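Long-range contacts in STING-associated CdnE c-di-GMP synthase (Flavobacteriaceae, PDB 6WT8), which probably synthesises c-di-GMP, the cyclic dinucleotide signal sensed by its associated STING, as a CD-NTase of a bacterial CBASS defence system: residues I9-R13 against K52-K56; M256-K261 against I281-C285. All coordinates share one frame; numbering follows the deposited sequence.

Contact 1: residues I9-R13 against K52-K56; sequences IKKVR and KESMK
Glu53 OE1 takes a nearly straight hydrogen bond from Arg13 NE, 2.9 Å long. A second one, equally straight, runs from Arg13 NH2 to Glu53 OE2 at 3.0 Å. The arginine thus grips the carboxylate side-on, one nitrogen to each oxygen, and both oxygens use their syn lone pairs. Guanidinium and carboxylate planes are only 11° apart, so the two flat groups lie edge to edge and the paired bonds hold each against rotation. The extended run of the arginine chain from CG to NE carries the guanidinium out to the carboxylate. Arg13 CG itself lies 3.3 Å from Glu53 OE1. Ile9, one turn back, sets its CG2 methyl against that oxygen too, 3.9 Å from Glu53 OE1.

Beside the salt bridge, Val12 brings aliphatic packing, its two methyls resting on a carbonyl and a hydroxyl oxygen of neighbouring residues. With CG1 anti to the backbone N (chi1 173°), that branch lies 3.7 Å from Glu53 O, while Val12 CG2 reaches Ser54 OG at 3.7 Å. The serine hydroxyl is itself hydrogen-bonded to Tyr50 O, one turn earlier in its own helix.

The segments, on helices 5-16 and 46-56, run side by side in nearly the same direction, at 21°, with axes 9.7 Å apart. The two-bond salt bridge at the edge of this interhelical seam fastens the N-terminal helix to helix 46-56, and Ile9 and Val12 extend the seam onto Tyr50. Helix 253-266 borders both partners: Lys11 touches its Asp266, and Ser54 and Met55 face it from helix 46-56.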
ATOM      1  N   ILE A   9       9.479  -5.619 -21.771  1.00 20.00           N
ATOM      2  CA  ILE A   9       9.877  -4.219 -21.623  1.00 19.40           C
ATOM      3  C   ILE A   9       8.810  -3.296 -22.205  1.00 20.12           C
ATOM      4  O   ILE A   9       8.429  -2.290 -21.583  1.00 18.43           O
ATOM      5  CB  ILE A   9      11.244  -3.971 -22.281  1.00 20.07           C
ATOM      6  CG1 ILE A   9      12.367  -4.633 -21.446  1.00 19.34           C
ATOM      7  CG2 ILE A   9      11.483  -2.463 -22.457  1.00 19.54           C
ATOM      8  CD1 ILE A   9      13.676  -4.826 -22.232  1.00 19.95           C
ATOM      9  N   LYS A  10       8.288  -3.636 -23.388  1.00 20.14           N
ATOM     10  CA  LYS A  10       7.247  -2.805 -23.992  1.00 19.47           C
ATOM     11  C   LYS A  10       5.991  -2.761 -23.107  1.00 21.63           C
ATOM     12  O   LYS A  10       5.350  -1.711 -22.956  1.00 24.21           O
ATOM     13  CB  LYS A  10       6.911  -3.324 -25.395  1.00 25.04           C
ATOM     14  CG  LYS A  10       8.047  -3.104 -26.372  1.00 36.35           C
ATOM     15  CD  LYS A  10       7.757  -3.737 -27.734  1.00 39.13           C
ATOM     16  CE  LYS A  10       8.966  -3.549 -28.626  1.00 46.93           C
ATOM     17  NZ  LYS A  10       9.288  -2.087 -28.687  1.00 50.82           N
ATOM     18  N   LYS A  11       5.660  -3.873 -22.460  1.00 18.35           N
ATOM     19  CA  LYS A  11       4.463  -3.887 -21.614  1.00 17.90           C
ATOM     20  C   LYS A  11       4.656  -3.018 -20.378  1.00 17.49           C
ATOM     21  O   LYS A  11       3.768  -2.245 -19.996  1.00 19.52           O
ATOM     22  CB  LYS A  11       4.137  -5.316 -21.175  1.00 22.64           C
ATOM     23  CG  LYS A  11       3.542  -6.131 -22.305  1.00 27.21           C
ATOM     24  CD  LYS A  11       3.078  -7.456 -21.766  1.00 32.34           C
ATOM     25  CE  LYS A  11       2.070  -8.072 -22.715  1.00 42.65           C
ATOM     26  NZ  LYS A  11       2.087  -9.548 -22.558  1.00 48.95           N
ATOM     27  N   VAL A  12       5.801  -3.158 -19.705  1.00 16.62           N
ATOM     28  CA  VAL A  12       6.064  -2.331 -18.524  1.00 16.90           C
ATOM     29  C   VAL A  12       6.044  -0.867 -18.901  1.00 18.78           C
ATOM     30  O   VAL A  12       5.515  -0.035 -18.171  1.00 17.20           O
ATOM     31  CB  VAL A  12       7.414  -2.730 -17.892  1.00 18.24           C
ATOM     32  CG1 VAL A  12       7.806  -1.767 -16.740  1.00 19.44           C
ATOM     33  CG2 VAL A  12       7.350  -4.090 -17.316  1.00 21.60           C
ATOM     34  N   ARG A  13       6.665  -0.525 -20.025  1.00 17.26           N
ATOM     35  CA  ARG A  13       6.698   0.864 -20.467  1.00 17.09           C
ATOM     36  C   ARG A  13       5.311   1.420 -20.690  1.00 15.34           C
ATOM     37  O   ARG A  13       5.034   2.580 -20.340  1.00 17.98           O
ATOM     38  CB  ARG A  13       7.513   0.957 -21.756  1.00 16.77           C
ATOM     39  CG  ARG A  13       8.965   0.903 -21.393  1.00 18.16           C
ATOM     40  CD  ARG A  13       9.861   0.833 -22.619  1.00 18.93           C
ATOM     41  NE  ARG A  13      11.249   1.017 -22.197  1.00 19.16           N
ATOM     42  CZ  ARG A  13      12.228   1.455 -22.991  1.00 19.41           C
ATOM     43  NH1 ARG A  13      11.987   1.745 -24.257  1.00 20.44           N
ATOM     44  NH2 ARG A  13      13.436   1.630 -22.495  1.00 19.40           N
ATOM     45  N   LYS A  52      15.079  -3.563 -14.316  1.00 15.13           N
ATOM     46  CA  LYS A  52      15.215  -2.159 -13.888  1.00 17.49           C
ATOM     47  C   LYS A  52      13.896  -1.422 -13.996  1.00 17.09           C
ATOM     48  O   LYS A  52      13.506  -0.666 -13.085  1.00 16.46           O
ATOM     49  CB  LYS A  52      16.261  -1.426 -14.750  1.00 17.04           C
ATOM     50  CG  LYS A  52      17.639  -1.760 -14.355  1.00 19.01           C
ATOM     51  CD  LYS A  52      18.653  -0.839 -15.097  1.00 19.53           C
ATOM     52  CE  LYS A  52      18.610  -1.029 -16.598  1.00 24.36           C
ATOM     53  NZ  LYS A  52      19.792  -0.300 -17.306  1.00 32.11           N
ATOM     54  N   GLU A  53      13.225  -1.558 -15.142  1.00 14.96           N
ATOM     55  CA  GLU A  53      12.021  -0.772 -15.362  1.00 15.61           C
ATOM     56  C   GLU A  53      10.874  -1.307 -14.523  1.00 14.98           C
ATOM     57  O   GLU A  53      10.011  -0.527 -14.094  1.00 15.98           O
ATOM     58  CB  GLU A  53      11.728  -0.746 -16.865  1.00 16.29           C
ATOM     59  CG  GLU A  53      12.906   0.034 -17.528  1.00 17.62           C
ATOM     60  CD  GLU A  53      12.694   0.421 -18.974  1.00 21.83           C
ATOM     61  OE1 GLU A  53      11.618   0.101 -19.520  1.00 22.69           O
ATOM     62  OE2 GLU A  53      13.644   1.036 -19.569  1.00 20.47           O
ATOM     63  N   SER A  54      10.904  -2.611 -14.219  1.00 14.19           N
ATOM     64  CA  SER A  54       9.917  -3.182 -13.309  1.00 15.31           C
ATOM     65  C   SER A  54      10.134  -2.707 -11.870  1.00 15.12           C
ATOM     66  O   SER A  54       9.167  -2.563 -11.116  1.00 16.46           O
ATOM     67  CB  SER A  54       9.981  -4.701 -13.335  1.00 16.22           C
ATOM     68  OG  SER A  54       9.484  -5.211 -14.559  1.00 17.10           O
HETATM   69  N   MSE A  55      11.373  -2.480 -11.468  1.00 12.91           N
HETATM   70  CA  MSE A  55      11.707  -2.004 -10.136  1.00 13.56           C
HETATM   71  C   MSE A  55      11.399  -0.521  -9.992  1.00 14.81           C
HETATM   72  O   MSE A  55      11.009  -0.092  -8.909  1.00 16.19           O
HETATM   73  CB  MSE A  55      13.186  -2.260  -9.806  1.00 12.78           C
HETATM   74  CG  MSE A  55      13.396  -3.716  -9.477  1.00 12.65           C
HETATM   75 SE   MSE A  55      15.278  -3.930  -8.949  0.69 16.17          SE
HETATM   76  CE  MSE A  55      15.095  -5.702  -8.532  1.00 18.04           C
ATOM     77  N   LYS A  56      11.611   0.285 -11.031  1.00 15.17           N
ATOM     78  CA  LYS A  56      11.528   1.739 -10.842  1.00 15.46           C
ATOM     79  C   LYS A  56      10.102   2.277 -10.789  1.00 16.73           C
ATOM     80  O   LYS A  56       9.888   3.368 -10.225  1.00 18.08           O
ATOM     81  CB  LYS A  56      12.301   2.450 -11.950  1.00 17.35           C
ATOM     82  CG  LYS A  56      13.781   2.275 -11.765  1.00 17.82           C
ATOM     83  CD  LYS A  56      14.529   2.835 -12.980  1.00 22.10           C
ATOM     84  CE  LYS A  56      15.980   2.498 -12.818  1.00 24.71           C
ATOM     85  NZ  LYS A  56      16.788   2.861 -14.039  1.00 21.67           N
TER

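Contact 2: residues M256-K261 against I281-C285; sequences MIRFLK and INAIC
The helical segments 256-261 and 281-285 cross at 133°, about midway between perpendicular and antiparallel, with their axes 9.4 Å apart. Their backbones come nearest at Ile257 and Asn282, whose CA atoms are 6.1 Å from each other.

Ile257 divides its branches between two residues about one turn apart. Its CG1 lies beside the backbone N (chi1 -74°) and meets Cys285 CB at 3.7 Å, whereas Ile257 CG2 presses on the amide oxygen Asn282 OD1 at 3.4 Å, the two side chains crossing at about a right angle. An alanine here would lose both branches and is likely to leave a gap beside Cys285 and the asparagine amide less firmly held.

Ile281 is directed toward the other helix. Its CG2 settles against Leu260 CB at 3.9 Å, and its CD1 reaches past to the aliphatic part of Lys261. Cys285 SG fits among Met256 CB, Ile257 CG1 and Leu260 CD1, the last at 3.9 Å. Along the polar margin, the extended chain of Lys261 brings its ammonium to a water that accepts from Lys261 NZ at 2.7 Å and donates to Asn282 OD1 at 2.7 Å, tying the helices together indirectly. Lys261 NZ also bonds to Thr97 O.

Around this crossing of two helices, Leu260 continues onto Leu350 of helix 336-360, and Met256 and Leu260 touch Leu305 of helix 300-314. Phe259, on another side of helix 253-266, packs against helix 46-56, so the pair lies within a helical bundle.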
HETATM    1  N   MSE A 256      11.819  -3.862  -4.695  1.00 12.57           N
HETATM    2  CA  MSE A 256      11.417  -5.293  -4.656  1.00 11.89           C
HETATM    3  C   MSE A 256       9.900  -5.414  -4.770  1.00 12.64           C
HETATM    4  O   MSE A 256       9.389  -6.314  -5.486  1.00 13.59           O
HETATM    5  CB  MSE A 256      11.891  -6.018  -3.384  1.00 16.60           C
HETATM    6  CG  MSE A 256      13.386  -6.149  -3.447  1.00 15.65           C
HETATM    7 SE   MSE A 256      14.070  -7.391  -2.011  1.00 29.74          SE
HETATM    8  CE  MSE A 256      13.032  -6.665  -0.447  1.00 18.15           C
ATOM      9  N   ILE A 257       9.159  -4.528  -4.096  1.00 12.62           N
ATOM     10  CA  ILE A 257       7.695  -4.625  -4.154  1.00 12.04           C
ATOM     11  C   ILE A 257       7.211  -4.419  -5.587  1.00 10.24           C
ATOM     12  O   ILE A 257       6.357  -5.177  -6.109  1.00 13.41           O
ATOM     13  CB  ILE A 257       7.094  -3.584  -3.208  1.00 11.40           C
ATOM     14  CG1 ILE A 257       7.294  -4.088  -1.768  1.00 13.18           C
ATOM     15  CG2 ILE A 257       5.550  -3.399  -3.490  1.00 12.33           C
ATOM     16  CD1 ILE A 257       6.961  -3.057  -0.684  1.00 12.84           C
ATOM     17  N   ARG A 258       7.696  -3.332  -6.229  1.00 10.69           N
ATOM     18  CA  ARG A 258       7.229  -3.029  -7.587  1.00 11.38           C
ATOM     19  C   ARG A 258       7.637  -4.135  -8.548  1.00 12.73           C
ATOM     20  O   ARG A 258       6.885  -4.464  -9.463  1.00 12.83           O
ATOM     21  CB  ARG A 258       7.778  -1.659  -8.020  1.00 13.63           C
ATOM     22  CG  ARG A 258       7.127  -0.531  -7.191  1.00 14.63           C
ATOM     23  CD  ARG A 258       7.459   0.866  -7.749  1.00 17.99           C
ATOM     24  NE  ARG A 258       8.880   1.086  -7.577  1.00 20.77           N
ATOM     25  CZ  ARG A 258       9.473   1.938  -6.730  1.00 15.68           C
ATOM     26  NH1 ARG A 258       8.873   2.835  -5.919  1.00 15.46           N
ATOM     27  NH2 ARG A 258      10.778   1.927  -6.706  1.00 17.55           N
ATOM     28  N   PHE A 259       8.854  -4.677  -8.385  1.00 11.64           N
ATOM     29  CA  PHE A 259       9.286  -5.790  -9.236  1.00 13.04           C
ATOM     30  C   PHE A 259       8.341  -6.960  -9.114  1.00 11.95           C
ATOM     31  O   PHE A 259       7.866  -7.474 -10.123  1.00 12.28           O
ATOM     32  CB  PHE A 259      10.704  -6.199  -8.825  1.00 12.32           C
ATOM     33  CG  PHE A 259      11.264  -7.367  -9.576  1.00 13.13           C
ATOM     34  CD1 PHE A 259      11.528  -7.280 -10.905  1.00 14.23           C
ATOM     35  CD2 PHE A 259      11.625  -8.484  -8.912  1.00 17.02           C
ATOM     36  CE1 PHE A 259      12.071  -8.382 -11.619  1.00 14.57           C
ATOM     37  CE2 PHE A 259      12.169  -9.571  -9.599  1.00 22.49           C
ATOM     38  CZ  PHE A 259      12.423  -9.495 -10.950  1.00 18.30           C
ATOM     39  N   LEU A 260       8.034  -7.397  -7.880  1.00 11.54           N
ATOM     40  CA  LEU A 260       7.163  -8.584  -7.768  1.00 12.04           C
ATOM     41  C   LEU A 260       5.763  -8.300  -8.317  1.00 12.96           C
ATOM     42  O   LEU A 260       5.123  -9.179  -8.908  1.00 13.97           O
ATOM     43  CB  LEU A 260       7.059  -9.055  -6.305  1.00 16.60           C
ATOM     44  CG  LEU A 260       8.136  -9.903  -5.672  1.00 24.87           C
ATOM     45  CD1 LEU A 260       7.491 -10.523  -4.379  1.00 21.65           C
ATOM     46  CD2 LEU A 260       8.621 -11.013  -6.616  1.00 24.32           C
ATOM     47  N   LYS A 261       5.244  -7.075  -8.107  1.00 11.67           N
ATOM     48  CA  LYS A 261       3.937  -6.719  -8.671  1.00 12.78           C
ATOM     49  C   LYS A 261       3.959  -6.802 -10.190  1.00 11.48           C
ATOM     50  O   LYS A 261       3.013  -7.322 -10.803  1.00 13.92           O
ATOM     51  CB  LYS A 261       3.529  -5.317  -8.216  1.00 12.18           C
ATOM     52  CG  LYS A 261       3.072  -5.232  -6.773  1.00 13.75           C
ATOM     53  CD  LYS A 261       2.589  -3.799  -6.537  1.00 19.00           C
ATOM     54  CE  LYS A 261       2.203  -3.551  -5.145  1.00 22.34           C
ATOM     55  NZ  LYS A 261       1.456  -2.213  -5.184  1.00 17.18           N
ATOM     56  N   ILE A 281       1.973  -9.001  -1.292  1.00 14.13           N
ATOM     57  CA  ILE A 281       3.316  -8.728  -1.812  1.00 13.64           C
ATOM     58  C   ILE A 281       4.042  -7.758  -0.897  1.00 11.97           C
ATOM     59  O   ILE A 281       5.229  -7.959  -0.565  1.00 13.76           O
ATOM     60  CB  ILE A 281       3.223  -8.172  -3.253  1.00 12.56           C
ATOM     61  CG1 ILE A 281       2.862  -9.333  -4.158  1.00 15.68           C
ATOM     62  CG2 ILE A 281       4.596  -7.614  -3.688  1.00 13.89           C
ATOM     63  CD1 ILE A 281       2.556  -8.924  -5.602  1.00 16.53           C
ATOM     64  N   ASN A 282       3.330  -6.727  -0.433  1.00 12.12           N
ATOM     65  CA  ASN A 282       3.946  -5.776   0.500  1.00 14.42           C
ATOM     66  C   ASN A 282       4.462  -6.522   1.717  1.00 13.83           C
ATOM     67  O   ASN A 282       5.578  -6.283   2.179  1.00 14.27           O
ATOM     68  CB  ASN A 282       2.933  -4.737   0.979  1.00 11.83           C
ATOM     69  CG  ASN A 282       2.497  -3.748  -0.085  1.00 13.99           C
ATOM     70  OD1 ASN A 282       3.143  -3.585  -1.110  1.00 16.00           O
ATOM     71  ND2 ASN A 282       1.347  -3.077   0.172  1.00 16.14           N
ATOM     72  N   ALA A 283       3.608  -7.380   2.299  1.00 13.16           N
ATOM     73  CA  ALA A 283       3.964  -8.094   3.531  1.00 12.26           C
ATOM     74  C   ALA A 283       5.134  -9.058   3.324  1.00 14.50           C
ATOM     75  O   ALA A 283       6.023  -9.158   4.178  1.00 14.14           O
ATOM     76  CB  ALA A 283       2.731  -8.864   4.056  1.00 14.46           C
ATOM     77  N   ILE A 284       5.162  -9.762   2.189  1.00 13.04           N
ATOM     78  CA  ILE A 284       6.259 -10.710   1.944  1.00 12.55           C
ATOM     79  C   ILE A 284       7.570  -9.931   1.866  1.00 11.89           C
ATOM     80  O   ILE A 284       8.616 -10.338   2.422  1.00 15.44           O
ATOM     81  CB  ILE A 284       5.989 -11.500   0.654  1.00 12.90           C
ATOM     82  CG1 ILE A 284       4.815 -12.460   0.911  1.00 16.07           C
ATOM     83  CG2 ILE A 284       7.292 -12.200   0.156  1.00 17.15           C
ATOM     84  CD1 ILE A 284       4.220 -13.082  -0.419  1.00 17.82           C
ATOM     85  N   CYS A 285       7.561  -8.815   1.120  1.00 11.89           N
ATOM     86  CA  CYS A 285       8.821  -8.058   0.976  1.00 12.79           C
ATOM     87  C   CYS A 285       9.230  -7.394   2.276  1.00 15.27           C
ATOM     88  O   CYS A 285      10.422  -7.370   2.617  1.00 16.02           O
ATOM     89  CB  CYS A 285       8.704  -7.040  -0.144  1.00 13.09           C
ATOM     90  SG  CYS A 285       8.530  -7.794  -1.786  1.00 15.13           S
TER
HETATM   91  O   HOH W   1       1.912  -1.605  -2.561  1.00 21.11           O

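Helix 253-266 joins the two contacts: it is one partner in contact 2 and lies against the second segment of contact 1. Their centres are 15 Å apart, and they touch directly, Arg258 NE probably donating a hydrogen bond to Met55 O at 2.8 Å. Contact 1 lies farther out, about 20 Å from the centre of the chain to its own centre, against 10 Å for contact 2. Its bidentate ion pair between partly exposed residues edges a small apolar seam. Contact 2 buries nearly twice the area, relies on aliphatic and sulfur packing, and confines its polar link to one bridging water.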